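Local structure of cadherin-related family member 2 (Homo sapiens, 5CZR) at residues A31-N36 with V80-I85; Y41-S44 with F50-V53; Q25-V30 with R89-I94. The protein mediates intermicrovillar adhesion, its extracellular cadherin repeats forming calcium-dependent heterophilic complexes with CDHR5 on adjacent microvilli and so controlling microvillar packing in epithelial cells. All coordinates share one frame; numbering follows the deposited sequence.

Contact 1 (A31-N36 with V80-I85); sequences AEDQDN and VSDPYI. With CA (calcium ion), chain E.
D33 and D82 reach toward each other and share a calcium ion at the N-terminal tip of the first cadherin repeat, a Greek-key β-sandwich in which these two sit on loops that continue a strand of each sheet. D33 grips the ion with both carboxylate oxygens, OD1 at 2.6 Å and OD2 at 2.5 Å from the calcium, while D82 gives a single oxygen, OD2. D35 adds its own OD2, and N2, V3 and D37 complete the shell. The side chains of D33 and D82 cross at about a right angle, and their carboxylate planes are turned 57° apart; D33 OD2 and D82 OD2 lie 3.3 Å from each other, a closeness of like charges that the metal probably pays for. Its CG anti to the backbone N (chi1 -171°), D33 swings its carboxylate across to the ion.

The unbound oxygen of D82 works on its own loop. OD1 accepts from the backbone N of Y84 and of I85, each 2.8 Å from it, the first from above the carboxylate plane and the second nearly along the C-O axis. The Y84 bond makes an Asx turn, and together the pair fixes the rotation of the carboxylate.

Further into the repeat, where the strands enter the sandwich, the contact is apolar: A31 CB rests on V80 CG2 (3.8 Å), and F7 and Y41 pack around them. The outer side is looser. E32 points away from the partner loop, and Q34 is poorly ordered. The chain turns back there in a type I turn from D33 to N36, and inside it the backbone N of D35 donates to D33 OD1 at 2.9 Å, an Asx-turn bond arriving on the anti side of that carboxylate, 29° out of its plane.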
ATOM      1  N   ALA A  31     -25.299 -20.410  11.064  1.00 38.38           N
ATOM      2  CA  ALA A  31     -25.479 -21.840  11.004  1.00 40.20           C
ATOM      3  C   ALA A  31     -26.975 -22.099  11.112  1.00 41.73           C
ATOM      4  O   ALA A  31     -27.741 -21.185  11.383  1.00 40.26           O
ATOM      5  CB  ALA A  31     -24.740 -22.504  12.149  1.00 38.82           C
ATOM      6  N   GLU A  32     -27.376 -23.346  10.886  1.00 46.91           N
ATOM      7  CA  GLU A  32     -28.772 -23.776  10.993  1.00 47.48           C
ATOM      8  C   GLU A  32     -28.822 -25.069  11.768  1.00 45.92           C
ATOM      9  O   GLU A  32     -27.819 -25.810  11.884  1.00 42.49           O
ATOM     10  CB  GLU A  32     -29.386 -23.976   9.616  1.00 53.66           C
ATOM     11  CG  GLU A  32     -28.809 -25.169   8.846  1.00 62.30           C
ATOM     12  CD  GLU A  32     -29.136 -25.165   7.343  1.00 74.27           C
ATOM     13  OE1 GLU A  32     -29.377 -24.068   6.756  1.00 80.70           O
ATOM     14  OE2 GLU A  32     -29.119 -26.268   6.730  1.00 78.13           O
ATOM     15  N   ASP A  33     -29.994 -25.336  12.327  1.00 44.76           N
ATOM     16  CA  ASP A  33     -30.172 -26.512  13.172  1.00 44.22           C
ATOM     17  C   ASP A  33     -31.535 -27.110  12.896  1.00 48.22           C
ATOM     18  O   ASP A  33     -32.558 -26.443  13.087  1.00 46.99           O
ATOM     19  CB  ASP A  33     -30.046 -26.130  14.652  1.00 40.51           C
ATOM     20  CG  ASP A  33     -30.006 -27.360  15.583  1.00 38.92           C
ATOM     21  OD1 ASP A  33     -31.078 -27.957  15.850  1.00 37.79           O
ATOM     22  OD2 ASP A  33     -28.914 -27.692  16.085  1.00 35.86           O
ATOM     23  N   GLN A  34     -31.540 -28.369  12.468  1.00 51.01           N
ATOM     24  CA  GLN A  34     -32.775 -29.091  12.083  1.00 56.62           C
ATOM     25  C   GLN A  34     -33.813 -29.193  13.226  1.00 52.11           C
ATOM     26  O   GLN A  34     -34.988 -29.318  12.955  1.00 51.93           O
ATOM     27  CB  GLN A  34     -32.434 -30.515  11.598  1.00 65.23           C
ATOM     28  CG  GLN A  34     -33.310 -31.027  10.418  1.00 75.44           C
ATOM     29  CD  GLN A  34     -32.832 -30.546   9.048  1.00 84.14           C
ATOM     30  OE1 GLN A  34     -31.799 -29.871   8.910  1.00 80.88           O
ATOM     31  NE2 GLN A  34     -33.595 -30.908   8.017  1.00 91.83           N
ATOM     32  N   ASP A  35     -33.374 -29.148  14.484  1.00 47.07           N
ATOM     33  CA  ASP A  35     -34.300 -29.157  15.626  1.00 46.01           C
ATOM     34  C   ASP A  35     -34.740 -27.759  16.002  1.00 45.01           C
ATOM     35  O   ASP A  35     -35.548 -27.583  16.902  1.00 41.92           O
ATOM     36  CB  ASP A  35     -33.656 -29.798  16.840  1.00 44.97           C
ATOM     37  CG  ASP A  35     -32.959 -31.101  16.506  1.00 46.86           C
ATOM     38  OD1 ASP A  35     -33.634 -32.091  16.114  1.00 53.99           O
ATOM     39  OD2 ASP A  35     -31.725 -31.143  16.657  1.00 44.97           O
ATOM     40  N   ASN A  36     -34.203 -26.751  15.322  1.00 46.61           N
ATOM     41  CA  ASN A  36     -34.496 -25.372  15.651  1.00 47.64           C
ATOM     42  C   ASN A  36     -34.010 -24.948  17.047  1.00 43.37           C
ATOM     43  O   ASN A  36     -34.630 -24.114  17.713  1.00 42.77           O
ATOM     44  CB  ASN A  36     -36.000 -25.166  15.500  1.00 53.75           C
ATOM     45  CG  ASN A  36     -36.343 -23.909  14.753  1.00 60.70           C
ATOM     46  OD1 ASN A  36     -35.944 -23.704  13.584  1.00 63.89           O
ATOM     47  ND2 ASN A  36     -37.101 -23.060  15.415  1.00 61.96           N
ATOM     48  N   VAL A  80     -20.007 -23.426  16.449  1.00 29.15           N
ATOM     49  CA  VAL A  80     -21.406 -23.270  16.745  1.00 29.47           C
ATOM     50  C   VAL A  80     -21.867 -24.424  17.647  1.00 29.33           C
ATOM     51  O   VAL A  80     -21.500 -25.568  17.443  1.00 29.29           O
ATOM     52  CB  VAL A  80     -22.263 -23.197  15.468  1.00 30.14           C
ATOM     53  CG1 VAL A  80     -22.086 -24.449  14.601  1.00 31.39           C
ATOM     54  CG2 VAL A  80     -23.730 -22.991  15.820  1.00 30.54           C
ATOM     55  N   SER A  81     -22.675 -24.089  18.638  1.00 28.34           N
ATOM     56  CA  SER A  81     -23.121 -25.043  19.629  1.00 28.75           C
ATOM     57  C   SER A  81     -24.629 -24.969  19.761  1.00 30.31           C
ATOM     58  O   SER A  81     -25.178 -23.866  19.906  1.00 32.91           O
ATOM     59  CB  SER A  81     -22.488 -24.730  20.966  1.00 27.01           C
ATOM     60  OG  SER A  81     -21.098 -24.909  20.896  1.00 25.66           O
ATOM     61  N   ASP A  82     -25.325 -26.108  19.682  1.00 30.10           N
ATOM     62  CA  ASP A  82     -26.711 -26.141  20.198  1.00 32.00           C
ATOM     63  C   ASP A  82     -26.578 -26.457  21.710  1.00 31.17           C
ATOM     64  O   ASP A  82     -25.463 -26.345  22.252  1.00 31.07           O
ATOM     65  CB  ASP A  82     -27.613 -27.060  19.352  1.00 31.91           C
ATOM     66  CG  ASP A  82     -27.283 -28.536  19.500  1.00 33.17           C
ATOM     67  OD1 ASP A  82     -26.498 -28.942  20.396  1.00 33.51           O
ATOM     68  OD2 ASP A  82     -27.819 -29.302  18.696  1.00 33.89           O
ATOM     69  N   PRO A  83     -27.683 -26.752  22.412  1.00 31.74           N
ATOM     70  CA  PRO A  83     -27.551 -27.040  23.860  1.00 30.89           C
ATOM     71  C   PRO A  83     -26.786 -28.327  24.180  1.00 32.56           C
ATOM     72  O   PRO A  83     -26.259 -28.446  25.284  1.00 30.79           O
ATOM     73  CB  PRO A  83     -28.996 -27.161  24.325  1.00 31.22           C
ATOM     74  CG  PRO A  83     -29.791 -26.377  23.332  1.00 31.10           C
ATOM     75  CD  PRO A  83     -29.091 -26.593  22.021  1.00 32.47           C
ATOM     76  N   TYR A  84     -26.637 -29.216  23.186  1.00 34.49           N
ATOM     77  CA  TYR A  84     -26.114 -30.576  23.390  1.00 34.54           C
ATOM     78  C   TYR A  84     -24.736 -30.871  22.803  1.00 32.71           C
ATOM     79  O   TYR A  84     -24.019 -31.712  23.321  1.00 31.44           O
ATOM     80  CB  TYR A  84     -27.114 -31.580  22.812  1.00 36.44           C
ATOM     81  CG  TYR A  84     -28.536 -31.198  23.103  1.00 37.37           C
ATOM     82  CD1 TYR A  84     -29.083 -31.387  24.382  1.00 36.59           C
ATOM     83  CD2 TYR A  84     -29.333 -30.621  22.121  1.00 36.56           C
ATOM     84  CE1 TYR A  84     -30.388 -31.016  24.660  1.00 36.61           C
ATOM     85  CE2 TYR A  84     -30.642 -30.260  22.393  1.00 37.18           C
ATOM     86  CZ  TYR A  84     -31.145 -30.442  23.664  1.00 36.62           C
ATOM     87  OH  TYR A  84     -32.429 -30.063  23.920  1.00 40.14           O
ATOM     88  N   ILE A  85     -24.376 -30.210  21.702  1.00 32.25           N
ATOM     89  CA  ILE A  85     -23.118 -30.506  21.037  1.00 31.02           C
ATOM     90  C   ILE A  85     -22.436 -29.251  20.491  1.00 30.29           C
ATOM     91  O   ILE A  85     -23.106 -28.335  19.984  1.00 27.43           O
ATOM     92  CB  ILE A  85     -23.327 -31.581  19.937  1.00 32.72           C
ATOM     93  CG1 ILE A  85     -21.961 -32.098  19.435  1.00 34.43           C
ATOM     94  CG2 ILE A  85     -24.250 -31.070  18.809  1.00 32.10           C
ATOM     95  CD1 ILE A  85     -22.043 -33.317  18.504  1.00 35.93           C
TER
HETATM   96 CA    CA E1001     -29.897 -29.612  17.433  1.00 39.83          CA

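Contact 2 (Y41-S44 with F50-V53); sequences YGMS and FFAV
M43 reaches across the gap between the two sheets of the cadherin β-sandwich to F51, and the pair forms a Met-aromatic contact. Strand 40-44 is an outermost strand of one sheet and strand 51-53 of the other; the short segments run 152° apart in direction, with their axes 6.7 Å from each other at closest approach, and side chains rather than backbone bonds join them.

The M43 side chain can be followed outward. Its CB lies against V53 CG2 at 3.7 Å. CG stands anti to the backbone N (chi1 -167°) and the chain runs on extended, bringing the sulfur to F51. There SD sits 3.4 Å from F51 CD2 and also touches F51 CB; it lies 4.6 Å from the ring centroid and 65° off the ring normal, an oblique approach. A bend at the last torsion folds CE back beside the same CB and CD2. An alanine in place of M43 would keep the touch on V53 but is likely to leave the CD2 side of the F51 ring without its sulfur and methyl neighbour.

V76 and V60 also touch M43, one from each sheet, while F50 CB lies over one face of the F51 ring, toward its rim. At the other end of the contact V53's second methyl, CG1, packs on Y41 CB and comes 3.5 Å from Y41 O.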
ATOM      1  N   TYR A  41     -22.261 -19.094  19.399  1.00 27.15           N
ATOM      2  CA  TYR A  41     -21.142 -18.987  18.485  1.00 26.16           C
ATOM      3  C   TYR A  41     -19.896 -18.515  19.179  1.00 24.80           C
ATOM      4  O   TYR A  41     -19.933 -17.755  20.157  1.00 24.05           O
ATOM      5  CB  TYR A  41     -21.444 -17.997  17.365  1.00 25.98           C
ATOM      6  CG  TYR A  41     -22.598 -18.375  16.498  1.00 26.85           C
ATOM      7  CD1 TYR A  41     -22.424 -19.194  15.399  1.00 27.26           C
ATOM      8  CD2 TYR A  41     -23.885 -17.892  16.760  1.00 27.58           C
ATOM      9  CE1 TYR A  41     -23.512 -19.533  14.579  1.00 29.64           C
ATOM     10  CE2 TYR A  41     -24.969 -18.230  15.949  1.00 28.23           C
ATOM     11  CZ  TYR A  41     -24.773 -19.046  14.865  1.00 29.48           C
ATOM     12  OH  TYR A  41     -25.818 -19.361  14.046  1.00 32.45           O
ATOM     13  N   GLY A  42     -18.774 -18.966  18.650  1.00 24.27           N
ATOM     14  CA  GLY A  42     -17.470 -18.690  19.248  1.00 23.92           C
ATOM     15  C   GLY A  42     -16.371 -18.820  18.213  1.00 24.69           C
ATOM     16  O   GLY A  42     -16.635 -19.209  17.067  1.00 24.16           O
ATOM     17  N   MET A  43     -15.163 -18.418  18.611  1.00 24.54           N
ATOM     18  CA  MET A  43     -13.992 -18.569  17.798  1.00 25.60           C
ATOM     19  C   MET A  43     -12.832 -18.902  18.702  1.00 25.30           C
ATOM     20  O   MET A  43     -12.745 -18.398  19.816  1.00 25.82           O
ATOM     21  CB  MET A  43     -13.748 -17.275  17.035  1.00 27.72           C
ATOM     22  CG  MET A  43     -12.755 -17.353  15.917  1.00 30.69           C
ATOM     23  SD  MET A  43     -12.535 -15.753  15.083  1.00 33.10           S
ATOM     24  CE  MET A  43     -14.076 -15.494  14.288  1.00 29.57           C
ATOM     25  N   SER A  44     -11.921 -19.710  18.210  1.00 25.25           N
ATOM     26  CA  SER A  44     -10.746 -20.102  18.992  1.00 27.64           C
ATOM     27  C   SER A  44      -9.498 -20.300  18.122  1.00 28.04           C
ATOM     28  O   SER A  44      -9.569 -20.259  16.893  1.00 26.95           O
ATOM     29  CB  SER A  44     -11.001 -21.425  19.740  1.00 26.40           C
ATOM     30  OG  SER A  44     -11.191 -22.511  18.842  1.00 27.38           O
ATOM     31  N   PHE A  50      -7.871 -11.781  16.764  1.00 26.65           N
ATOM     32  CA  PHE A  50      -8.256 -10.794  15.759  1.00 26.71           C
ATOM     33  C   PHE A  50      -9.728 -10.389  15.831  1.00 26.21           C
ATOM     34  O   PHE A  50     -10.088  -9.351  15.270  1.00 24.63           O
ATOM     35  CB  PHE A  50      -7.984 -11.292  14.329  1.00 26.85           C
ATOM     36  CG  PHE A  50      -6.569 -11.165  13.905  1.00 27.51           C
ATOM     37  CD1 PHE A  50      -6.043  -9.934  13.545  1.00 27.21           C
ATOM     38  CD2 PHE A  50      -5.736 -12.300  13.854  1.00 28.25           C
ATOM     39  CE1 PHE A  50      -4.699  -9.820  13.189  1.00 28.36           C
ATOM     40  CE2 PHE A  50      -4.417 -12.188  13.447  1.00 28.33           C
ATOM     41  CZ  PHE A  50      -3.897 -10.945  13.111  1.00 27.64           C
ATOM     42  N   PHE A  51     -10.562 -11.232  16.450  1.00 25.04           N
ATOM     43  CA  PHE A  51     -11.996 -11.024  16.440  1.00 24.71           C
ATOM     44  C   PHE A  51     -12.625 -11.187  17.832  1.00 25.70           C
ATOM     45  O   PHE A  51     -12.015 -11.726  18.760  1.00 24.93           O
ATOM     46  CB  PHE A  51     -12.654 -12.031  15.505  1.00 24.02           C
ATOM     47  CG  PHE A  51     -12.187 -11.951  14.080  1.00 24.12           C
ATOM     48  CD1 PHE A  51     -12.601 -10.878  13.250  1.00 22.78           C
ATOM     49  CD2 PHE A  51     -11.368 -12.957  13.533  1.00 22.48           C
ATOM     50  CE1 PHE A  51     -12.187 -10.805  11.931  1.00 22.44           C
ATOM     51  CE2 PHE A  51     -10.909 -12.842  12.225  1.00 23.53           C
ATOM     52  CZ  PHE A  51     -11.320 -11.775  11.415  1.00 22.87           C
ATOM     53  N   ALA A  52     -13.864 -10.718  17.953  1.00 25.52           N
ATOM     54  CA  ALA A  52     -14.675 -10.920  19.136  1.00 25.11           C
ATOM     55  C   ALA A  52     -16.040 -11.299  18.656  1.00 25.88           C
ATOM     56  O   ALA A  52     -16.683 -10.536  17.932  1.00 24.00           O
ATOM     57  CB  ALA A  52     -14.743  -9.668  19.993  1.00 25.63           C
ATOM     58  N   VAL A  53     -16.464 -12.518  19.017  1.00 27.03           N
ATOM     59  CA  VAL A  53     -17.767 -13.058  18.580  1.00 28.20           C
ATOM     60  C   VAL A  53     -18.796 -12.712  19.667  1.00 28.51           C
ATOM     61  O   VAL A  53     -18.525 -12.913  20.844  1.00 28.94           O
ATOM     62  CB  VAL A  53     -17.688 -14.598  18.404  1.00 27.63           C
ATOM     63  CG1 VAL A  53     -19.025 -15.132  18.003  1.00 27.50           C
ATOM     64  CG2 VAL A  53     -16.621 -14.990  17.351  1.00 27.96           C
TER

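Contact 3 (Q25-V30 with R89-I94); sequences QAFWLV and REMLVI
This is a buried, wholly apolar contact between the facing sheets of the cadherin β-sandwich: F27, on strand 25-32, meets M91, on strand 86-96, in the hydrophobic core of the first repeat. The backbones stay far apart, L29 and M91 CA atoms being 10.4 Å from each other, and the side chains bridge the distance from opposite directions.

Both side chains reach into the core. With CG anti to the backbone N (chi1 -175°) and the next bond extended as well, the M91 chain runs straight out from the strand until the sulfur meets the outer atoms CE2 and CZ of the F27 ring. SD lies 3.7 Å from F27 CE2 and 3.8 Å from F27 CZ. Measured to the ring centroid the sulfur is 4.5 Å away and 49° off the normal, a Met-aromatic contact of oblique geometry. The final bend turns CE so that it, too, touches CE2.

F27 CG lies between the backbone N and carbonyl carbon (chi1 59°), which turns the ring toward M91, and F27 is itself one residue of a classic β-bulge, A26 and F27 both facing V60. V14 packs on both F27 and M91, and V76, on the adjacent strand 73-81, touches M91. L29 adds a second, looser touch on the methyl: its CB does not point across the gap, but its tip does come nearer, and CD2 ends 4.2 Å from M91 CE.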
ATOM      1  N   GLN A  25     -18.081  -4.193  12.847  1.00 27.38           N
ATOM      2  CA  GLN A  25     -18.578  -5.473  12.358  1.00 28.29           C
ATOM      3  C   GLN A  25     -17.709  -5.983  11.187  1.00 28.45           C
ATOM      4  O   GLN A  25     -17.456  -5.268  10.222  1.00 27.39           O
ATOM      5  CB  GLN A  25     -20.024  -5.360  11.897  1.00 27.96           C
ATOM      6  CG  GLN A  25     -20.529  -6.644  11.282  1.00 28.44           C
ATOM      7  CD  GLN A  25     -21.966  -6.528  10.844  1.00 29.49           C
ATOM      8  OE1 GLN A  25     -22.306  -6.776   9.691  1.00 29.23           O
ATOM      9  NE2 GLN A  25     -22.834  -6.172  11.785  1.00 30.39           N
ATOM     10  N   ALA A  26     -17.245  -7.214  11.314  1.00 28.60           N
ATOM     11  CA  ALA A  26     -16.479  -7.877  10.262  1.00 27.86           C
ATOM     12  C   ALA A  26     -17.382  -8.758   9.391  1.00 28.06           C
ATOM     13  O   ALA A  26     -17.357  -8.666   8.179  1.00 28.66           O
ATOM     14  CB  ALA A  26     -15.380  -8.704  10.896  1.00 27.71           C
ATOM     15  N   PHE A  27     -18.165  -9.622  10.034  1.00 27.57           N
ATOM     16  CA  PHE A  27     -19.107 -10.515   9.345  1.00 28.29           C
ATOM     17  C   PHE A  27     -19.973 -11.229  10.398  1.00 27.96           C
ATOM     18  O   PHE A  27     -19.787 -11.026  11.613  1.00 27.66           O
ATOM     19  CB  PHE A  27     -18.374 -11.569   8.486  1.00 28.76           C
ATOM     20  CG  PHE A  27     -17.432 -12.455   9.279  1.00 28.06           C
ATOM     21  CD1 PHE A  27     -16.208 -11.954   9.728  1.00 28.22           C
ATOM     22  CD2 PHE A  27     -17.774 -13.738   9.600  1.00 27.88           C
ATOM     23  CE1 PHE A  27     -15.325 -12.756  10.441  1.00 29.03           C
ATOM     24  CE2 PHE A  27     -16.907 -14.532  10.328  1.00 29.17           C
ATOM     25  CZ  PHE A  27     -15.667 -14.053  10.727  1.00 28.89           C
ATOM     26  N   TRP A  28     -20.936 -11.999   9.907  1.00 27.53           N
ATOM     27  CA  TRP A  28     -21.856 -12.761  10.725  1.00 28.64           C
ATOM     28  C   TRP A  28     -21.523 -14.240  10.587  1.00 30.79           C
ATOM     29  O   TRP A  28     -21.413 -14.757   9.458  1.00 32.31           O
ATOM     30  CB  TRP A  28     -23.299 -12.511  10.269  1.00 28.66           C
ATOM     31  CG  TRP A  28     -23.811 -11.160  10.657  1.00 29.78           C
ATOM     32  CD1 TRP A  28     -23.641 -10.000   9.964  1.00 30.82           C
ATOM     33  CD2 TRP A  28     -24.537 -10.819  11.850  1.00 29.37           C
ATOM     34  NE1 TRP A  28     -24.241  -8.954  10.638  1.00 31.59           N
ATOM     35  CE2 TRP A  28     -24.804  -9.431  11.796  1.00 30.78           C
ATOM     36  CE3 TRP A  28     -25.028 -11.561  12.930  1.00 30.29           C
ATOM     37  CZ2 TRP A  28     -25.509  -8.749  12.812  1.00 31.38           C
ATOM     38  CZ3 TRP A  28     -25.742 -10.886  13.963  1.00 30.79           C
ATOM     39  CH2 TRP A  28     -25.971  -9.497  13.885  1.00 32.43           C
ATOM     40  N   LEU A  29     -21.329 -14.917  11.716  1.00 31.01           N
ATOM     41  CA  LEU A  29     -21.320 -16.373  11.719  1.00 32.35           C
ATOM     42  C   LEU A  29     -22.758 -16.865  11.685  1.00 34.08           C
ATOM     43  O   LEU A  29     -23.589 -16.399  12.460  1.00 33.23           O
ATOM     44  CB  LEU A  29     -20.609 -16.922  12.956  1.00 31.39           C
ATOM     45  CG  LEU A  29     -19.092 -16.759  12.995  1.00 30.90           C
ATOM     46  CD1 LEU A  29     -18.558 -17.044  14.389  1.00 29.86           C
ATOM     47  CD2 LEU A  29     -18.445 -17.683  11.970  1.00 31.64           C
ATOM     48  N   VAL A  30     -23.048 -17.776  10.755  1.00 36.35           N
ATOM     49  CA  VAL A  30     -24.405 -18.250  10.537  1.00 39.67           C
ATOM     50  C   VAL A  30     -24.394 -19.768  10.355  1.00 38.34           C
ATOM     51  O   VAL A  30     -23.595 -20.325   9.615  1.00 39.49           O
ATOM     52  CB  VAL A  30     -25.097 -17.602   9.298  1.00 41.99           C
ATOM     53  CG1 VAL A  30     -26.609 -17.755   9.409  1.00 44.08           C
ATOM     54  CG2 VAL A  30     -24.776 -16.135   9.121  1.00 43.61           C
ATOM     55  N   ARG A  89     -15.121 -25.830  13.061  1.00 36.01           N
ATOM     56  CA  ARG A  89     -14.566 -25.943  11.720  1.00 40.15           C
ATOM     57  C   ARG A  89     -13.482 -24.903  11.593  1.00 40.29           C
ATOM     58  O   ARG A  89     -13.397 -23.977  12.393  1.00 37.43           O
ATOM     59  CB  ARG A  89     -15.563 -25.549  10.646  1.00 42.26           C
ATOM     60  CG  ARG A  89     -16.711 -26.471  10.288  1.00 46.75           C
ATOM     61  CD  ARG A  89     -16.328 -27.938  10.102  1.00 50.75           C
ATOM     62  NE  ARG A  89     -17.523 -28.802  10.121  1.00 54.63           N
ATOM     63  CZ  ARG A  89     -17.815 -29.721  11.057  1.00 56.86           C
ATOM     64  NH1 ARG A  89     -17.015 -29.947  12.108  1.00 56.83           N
ATOM     65  NH2 ARG A  89     -18.948 -30.416  10.953  1.00 54.98           N
ATOM     66  N   GLU A  90     -12.739 -24.994  10.506  1.00 40.26           N
ATOM     67  CA  GLU A  90     -11.777 -23.999  10.167  1.00 40.79           C
ATOM     68  C   GLU A  90     -12.356 -23.028   9.143  1.00 38.20           C
ATOM     69  O   GLU A  90     -13.128 -23.407   8.272  1.00 37.53           O
ATOM     70  CB  GLU A  90     -10.529 -24.746   9.776  1.00 45.27           C
ATOM     71  CG  GLU A  90      -9.392 -23.963   9.200  1.00 51.42           C
ATOM     72  CD  GLU A  90      -8.201 -24.870   8.906  1.00 58.78           C
ATOM     73  OE1 GLU A  90      -7.829 -25.678   9.794  1.00 63.19           O
ATOM     74  OE2 GLU A  90      -7.675 -24.816   7.767  1.00 62.03           O
ATOM     75  N   MET A  91     -12.091 -21.740   9.362  1.00 34.81           N
ATOM     76  CA  MET A  91     -12.416 -20.692   8.403  1.00 33.29           C
ATOM     77  C   MET A  91     -11.139 -19.995   7.921  1.00 31.47           C
ATOM     78  O   MET A  91     -10.284 -19.606   8.724  1.00 30.00           O
ATOM     79  CB  MET A  91     -13.350 -19.660   9.045  1.00 32.88           C
ATOM     80  CG  MET A  91     -13.853 -18.584   8.096  1.00 33.42           C
ATOM     81  SD  MET A  91     -14.801 -17.260   8.885  1.00 32.72           S
ATOM     82  CE  MET A  91     -16.423 -17.691   8.279  1.00 35.50           C
ATOM     83  N   LEU A  92     -11.056 -19.769   6.614  1.00 31.13           N
ATOM     84  CA  LEU A  92      -9.948 -18.992   6.031  1.00 32.43           C
ATOM     85  C   LEU A  92     -10.312 -17.501   5.977  1.00 31.07           C
ATOM     86  O   LEU A  92     -11.338 -17.127   5.410  1.00 31.46           O
ATOM     87  CB  LEU A  92      -9.629 -19.475   4.616  1.00 33.09           C
ATOM     88  CG  LEU A  92      -8.486 -18.746   3.888  1.00 34.42           C
ATOM     89  CD1 LEU A  92      -7.140 -18.956   4.586  1.00 34.73           C
ATOM     90  CD2 LEU A  92      -8.390 -19.199   2.423  1.00 35.86           C
ATOM     91  N   VAL A  93      -9.502 -16.667   6.611  1.00 29.96           N
ATOM     92  CA  VAL A  93      -9.690 -15.219   6.512  1.00 30.85           C
ATOM     93  C   VAL A  93      -8.788 -14.698   5.386  1.00 30.78           C
ATOM     94  O   VAL A  93      -7.589 -14.936   5.410  1.00 29.49           O
ATOM     95  CB  VAL A  93      -9.365 -14.504   7.816  1.00 30.51           C
ATOM     96  CG1 VAL A  93      -9.577 -13.007   7.652  1.00 30.83           C
ATOM     97  CG2 VAL A  93     -10.256 -15.019   8.938  1.00 30.96           C
ATOM     98  N   ILE A  94      -9.394 -14.059   4.391  1.00 30.04           N
ATOM     99  CA  ILE A  94      -8.646 -13.504   3.236  1.00 31.47           C
ATOM    100  C   ILE A  94      -8.665 -12.003   3.368  1.00 29.77           C
ATOM    101  O   ILE A  94      -9.744 -11.388   3.342  1.00 30.15           O
ATOM    102  CB  ILE A  94      -9.303 -13.902   1.914  1.00 34.25           C
ATOM    103  CG1 ILE A  94      -9.206 -15.403   1.747  1.00 36.50           C
ATOM    104  CG2 ILE A  94      -8.649 -13.185   0.718  1.00 35.19           C
ATOM    105  CD1 ILE A  94     -10.198 -15.981   0.777  1.00 38.63           C
TER

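Overall arrangement
Of the segments, those on strand 25-32 come first and serve two contacts: the 25-30 part enters contact 3, and A31 onward enters contact 1. The chain then turns through the calcium site into strand 40-44 and soon strand 51-53, closing the short loop of contact 2. Strand 73-81 brings 80-85 back to close contact 1, and strand 86-96 closes contact 3 last. The loops therefore nest, 2 within 1 within 3. Each joins the two sheets of the first repeat: contact 1 at its metal-bound tip, contacts 2 and 3 in its body, their centres about 9 Å apart. Y41 links all three, packing on V80 and L29 while its OH makes a probable, weak hydrogen bond with A31 N.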